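Local atomic coordinates of minor fimbrium tip subunit Mfa3 (Porphyromonas gingivalis ATCC 33277, PDB entry 5NF4), a protein that forms part of the tip of the minor fimbriae, filaments that mediate biofilm formation and adhesion to host cells and other oral bacteria. Residues 149-159 and 248-256. Numbering follows the deposited sequence.
Sequences HYHNATNNNGF and QWLGYMPEA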
loop_
_atom_site.group_PDB
_atom_site.type_symbol
_atom_site.label_atom_id
_atom_site.label_comp_id
_atom_site.label_asym_id
_atom_site.label_seq_id
_atom_site.Cartn_x
_atom_site.Cartn_y
_atom_site.Cartn_z
ATOM N N HIS A 149 -9.367 -4.757 6.490
ATOM C CA HIS A 149 -8.656 -4.100 5.396
ATOM C C HIS A 149 -8.226 -5.024 4.266
ATOM O O HIS A 149 -7.831 -4.536 3.213
ATOM C CB HIS A 149 -7.442 -3.324 5.929
ATOM C CG HIS A 149 -7.841 -2.059 6.601
ATOM N ND1 HIS A 149 -7.075 -1.432 7.560
ATOM C CD2 HIS A 149 -8.978 -1.327 6.489
ATOM C CE1 HIS A 149 -7.703 -0.342 7.974
ATOM N NE2 HIS A 149 -8.863 -0.259 7.341
ATOM N N TYR A 150 -8.334 -6.346 4.429
ATOM C CA TYR A 150 -8.153 -7.215 3.274
ATOM C C TYR A 150 -9.385 -7.162 2.354
ATOM O O TYR A 150 -9.370 -7.667 1.209
ATOM C CB TYR A 150 -7.879 -8.670 3.725
ATOM C CG TYR A 150 -6.594 -8.876 4.494
ATOM C CD1 TYR A 150 -5.398 -9.151 3.846
ATOM C CD2 TYR A 150 -6.571 -8.824 5.884
ATOM C CE1 TYR A 150 -4.225 -9.323 4.569
ATOM C CE2 TYR A 150 -5.398 -9.007 6.595
ATOM C CZ TYR A 150 -4.235 -9.269 5.928
ATOM O OH TYR A 150 -3.080 -9.437 6.647
ATOM N N HIS A 151 -10.484 -6.608 2.870
ATOM C CA HIS A 151 -11.712 -6.497 2.127
ATOM C C HIS A 151 -12.043 -5.088 1.676
ATOM O O HIS A 151 -12.506 -4.882 0.562
ATOM C CB HIS A 151 -12.893 -6.990 2.962
ATOM C CG HIS A 151 -12.804 -8.425 3.356
ATOM N ND1 HIS A 151 -13.040 -9.456 2.471
ATOM C CD2 HIS A 151 -12.515 -9.007 4.544
ATOM C CE1 HIS A 151 -12.907 -10.609 3.101
ATOM N NE2 HIS A 151 -12.577 -10.365 4.354
ATOM N N ASN A 152 -11.866 -4.125 2.568
ATOM C CA ASN A 152 -12.196 -2.735 2.246
ATOM C C ASN A 152 -11.821 -1.814 3.373
ATOM O O ASN A 152 -11.695 -2.231 4.511
ATOM C CB ASN A 152 -13.703 -2.569 1.938
ATOM C CG ASN A 152 -14.579 -3.225 2.981
ATOM O OD1 ASN A 152 -15.028 -4.350 2.798
ATOM N ND2 ASN A 152 -14.810 -2.534 4.086
ATOM N N ALA A 153 -11.631 -0.547 3.034
ATOM C CA ALA A 153 -11.620 0.508 4.017
ATOM C C ALA A 153 -13.072 0.810 4.316
ATOM O O ALA A 153 -13.945 0.480 3.519
ATOM C CB ALA A 153 -10.888 1.749 3.493
ATOM N N THR A 154 -13.336 1.429 5.453
ATOM C CA THR A 154 -14.706 1.720 5.844
ATOM C C THR A 154 -14.833 3.199 6.079
ATOM O O THR A 154 -13.853 3.944 5.989
ATOM C CB THR A 154 -15.102 0.992 7.115
ATOM O OG1 THR A 154 -14.359 1.553 8.201
ATOM C CG2 THR A 154 -14.813 -0.513 6.996
ATOM N N ASN A 155 -16.038 3.623 6.423
ATOM C CA ASN A 155 -16.287 5.035 6.640
ATOM C C ASN A 155 -15.413 5.609 7.761
ATOM O O ASN A 155 -14.972 6.755 7.677
ATOM C CB ASN A 155 -17.779 5.261 6.935
ATOM C CG ASN A 155 -18.277 4.436 8.095
ATOM O OD1 ASN A 155 -17.794 3.328 8.347
ATOM N ND2 ASN A 155 -19.258 4.970 8.812
ATOM N N ASN A 156 -15.119 4.807 8.786
ATOM C CA ASN A 156 -14.342 5.288 9.942
ATOM C C ASN A 156 -12.984 4.610 10.142
ATOM O O ASN A 156 -12.269 4.900 11.106
ATOM C CB ASN A 156 -15.168 5.114 11.207
ATOM C CG ASN A 156 -16.514 5.797 11.103
ATOM O OD1 ASN A 156 -16.619 6.900 10.565
ATOM N ND2 ASN A 156 -17.554 5.135 11.591
ATOM N N ASN A 157 -12.617 3.715 9.236
ATOM C CA ASN A 157 -11.355 2.987 9.378
ATOM C C ASN A 157 -10.609 2.930 8.057
ATOM O O ASN A 157 -10.865 2.045 7.239
ATOM C CB ASN A 157 -11.656 1.577 9.903
ATOM C CG ASN A 157 -10.419 0.811 10.282
ATOM O OD1 ASN A 157 -9.304 1.297 10.143
ATOM N ND2 ASN A 157 -10.616 -0.413 10.763
ATOM N N GLY A 158 -9.728 3.897 7.832
ATOM C CA GLY A 158 -9.025 3.997 6.573
ATOM C C GLY A 158 -7.783 3.150 6.555
ATOM O O GLY A 158 -7.304 2.692 7.612
ATOM N N PHE A 159 -7.224 2.966 5.360
ATOM C CA PHE A 159 -5.956 2.245 5.186
ATOM C C PHE A 159 -4.807 3.026 5.785
ATOM O O PHE A 159 -4.729 4.228 5.573
ATOM C CB PHE A 159 -5.640 2.024 3.692
ATOM C CG PHE A 159 -6.576 1.119 2.977
ATOM C CD1 PHE A 159 -6.841 -0.165 3.445
ATOM C CD2 PHE A 159 -7.133 1.517 1.779
ATOM C CE1 PHE A 159 -7.702 -0.999 2.750
ATOM C CE2 PHE A 159 -7.970 0.704 1.091
ATOM C CZ PHE A 159 -8.264 -0.573 1.580
ATOM N N GLN A 248 -17.040 -7.363 -11.047
ATOM C CA GLN A 248 -15.798 -6.964 -10.437
ATOM C C GLN A 248 -15.720 -7.423 -8.973
ATOM O O GLN A 248 -16.647 -7.187 -8.206
ATOM C CB GLN A 248 -15.639 -5.451 -10.509
ATOM C CG GLN A 248 -14.380 -4.947 -9.797
ATOM C CD GLN A 248 -14.301 -3.424 -9.792
ATOM O OE1 GLN A 248 -15.312 -2.733 -9.614
ATOM N NE2 GLN A 248 -13.110 -2.901 -10.007
ATOM N N TRP A 249 -14.609 -8.079 -8.632
ATOM C CA TRP A 249 -14.275 -8.483 -7.256
ATOM C C TRP A 249 -13.015 -7.776 -6.741
ATOM O O TRP A 249 -12.004 -7.678 -7.444
ATOM C CB TRP A 249 -14.067 -10.007 -7.169
ATOM C CG TRP A 249 -15.373 -10.796 -7.052
ATOM C CD1 TRP A 249 -15.902 -11.335 -5.902
ATOM C CD2 TRP A 249 -16.298 -11.125 -8.104
ATOM N NE1 TRP A 249 -17.090 -11.968 -6.172
ATOM C CE2 TRP A 249 -17.363 -11.853 -7.514
ATOM C CE3 TRP A 249 -16.337 -10.870 -9.480
ATOM C CZ2 TRP A 249 -18.433 -12.343 -8.251
ATOM C CZ3 TRP A 249 -17.417 -11.346 -10.217
ATOM C CH2 TRP A 249 -18.455 -12.075 -9.597
ATOM N N LEU A 250 -13.042 -7.343 -5.483
ATOM C CA LEU A 250 -11.906 -6.591 -4.927
ATOM C C LEU A 250 -11.374 -7.187 -3.645
ATOM O O LEU A 250 -12.130 -7.744 -2.842
ATOM C CB LEU A 250 -12.302 -5.132 -4.641
ATOM C CG LEU A 250 -12.716 -4.260 -5.815
ATOM C CD1 LEU A 250 -13.119 -2.881 -5.275
ATOM C CD2 LEU A 250 -11.588 -4.136 -6.851
ATOM N N GLY A 251 -10.072 -7.023 -3.465
ATOM C CA GLY A 251 -9.434 -7.204 -2.179
ATOM C C GLY A 251 -8.186 -6.334 -2.058
ATOM O O GLY A 251 -7.768 -5.638 -3.004
ATOM N N TYR A 252 -7.574 -6.382 -0.888
ATOM C CA TYR A 252 -6.353 -5.624 -0.635
ATOM C C TYR A 252 -5.381 -6.458 0.164
ATOM O O TYR A 252 -5.775 -7.355 0.893
ATOM C CB TYR A 252 -6.658 -4.313 0.122
ATOM C CG TYR A 252 -7.761 -3.500 -0.497
ATOM C CD1 TYR A 252 -9.094 -3.757 -0.204
ATOM C CD2 TYR A 252 -7.481 -2.486 -1.402
ATOM C CE1 TYR A 252 -10.093 -3.014 -0.765
ATOM C CE2 TYR A 252 -8.488 -1.742 -1.954
ATOM C CZ TYR A 252 -9.790 -2.020 -1.645
ATOM O OH TYR A 252 -10.820 -1.303 -2.206
ATOM N N MET A 253 -4.096 -6.163 0.035
ATOM C CA MET A 253 -3.124 -6.875 0.829
ATOM C C MET A 253 -1.871 -6.038 1.058
ATOM O O MET A 253 -1.531 -5.169 0.241
ATOM C CB MET A 253 -2.708 -8.195 0.180
ATOM C CG MET A 253 -2.082 -8.092 -1.175
ATOM S SD MET A 253 -3.205 -7.613 -2.514
ATOM C CE MET A 253 -2.425 -8.593 -3.832
ATOM N N PRO A 254 -1.184 -6.325 2.156
ATOM C CA PRO A 254 0.046 -5.555 2.351
ATOM C C PRO A 254 1.119 -5.881 1.323
ATOM O O PRO A 254 1.135 -6.953 0.723
ATOM C CB PRO A 254 0.496 -5.960 3.740
ATOM C CG PRO A 254 -0.704 -6.563 4.398
ATOM C CD PRO A 254 -1.426 -7.247 3.279
ATOM N N GLU A 255 2.016 -4.931 1.118
ATOM C CA GLU A 255 3.239 -5.189 0.380
ATOM C C GLU A 255 3.862 -6.498 0.816
ATOM O O GLU A 255 3.892 -6.810 2.006
ATOM C CB GLU A 255 4.214 -4.019 0.604
ATOM C CG GLU A 255 5.521 -4.142 -0.096
ATOM C CD GLU A 255 6.278 -2.863 0.045
ATOM O OE1 GLU A 255 6.057 -1.955 -0.790
ATOM O OE2 GLU A 255 7.038 -2.764 1.030
ATOM N N ALA A 256 4.356 -7.263 -0.147
ATOM C CA ALA A 256 4.990 -8.532 0.124
ATOM C C ALA A 256 6.169 -8.722 -0.794
ATOM O O ALA A 256 6.005 -8.821 -2.014
ATOM C CB ALA A 256 3.983 -9.700 -0.039
HETATM O O HOH W 1 -11.500 -8.957 -0.246
HETATM O O HOH W 2 -12.032 0.083 0.067
#
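Phe-159 turns its edge onto one face of the Tyr-252 ring: CZ sits over the ring centre, 3.6 Å from Tyr-252 CG, in an edge-to-face pair with centroids 4.7 Å apart and planes inclined at 54°. The Phe-159 ring carries the Ala-153 methyl over the centre of one face and has His-149 CB at its edge, in plane, while its CD1 lies over one face of the His-149 imidazole, offset toward the rim. At the edge of Tyr-252, near the ring plane, comes the carbonyl of His-151, its O 3.3 Å from Tyr-252 CE1. With CG anti to its own carbonyl carbon (chi1 -50°), the Tyr-252 ring stands beside the backbone N, with Phe-159 CZ on one face and His-151 O at the edge. Tyr-252 CB meets His-149 O at 3.3 Å. Tyr-252 OH hydrogen-bonds to Glu-66 OE1 and accepts from a water that in turn takes the N-H of Ala-153.

The backbones join where the 3-10 turn ends at Tyr-150: Tyr-252 N donates to Tyr-150 O over 3.0 Å. A second water donates to that same oxygen and to Leu-250 O. Strand 248-254 runs antiparallel to both 180-205 and 238-242 in the beta framework of this fimbrillin-superfamily subunit; the loop leading into strand 161-170 packs on it.

From the turn itself, the Tyr-150 side chain runs along the strand, CE1 touching Pro-254 CD at 3.7 Å; its ring stacks with Tyr-235 and its OH bonds to Asn-219 O. Tyr-252 O is buried here without a conventional hydrogen-bond partner and receives a CA-H...O contact from Tyr-150 CA at 3.4 Å.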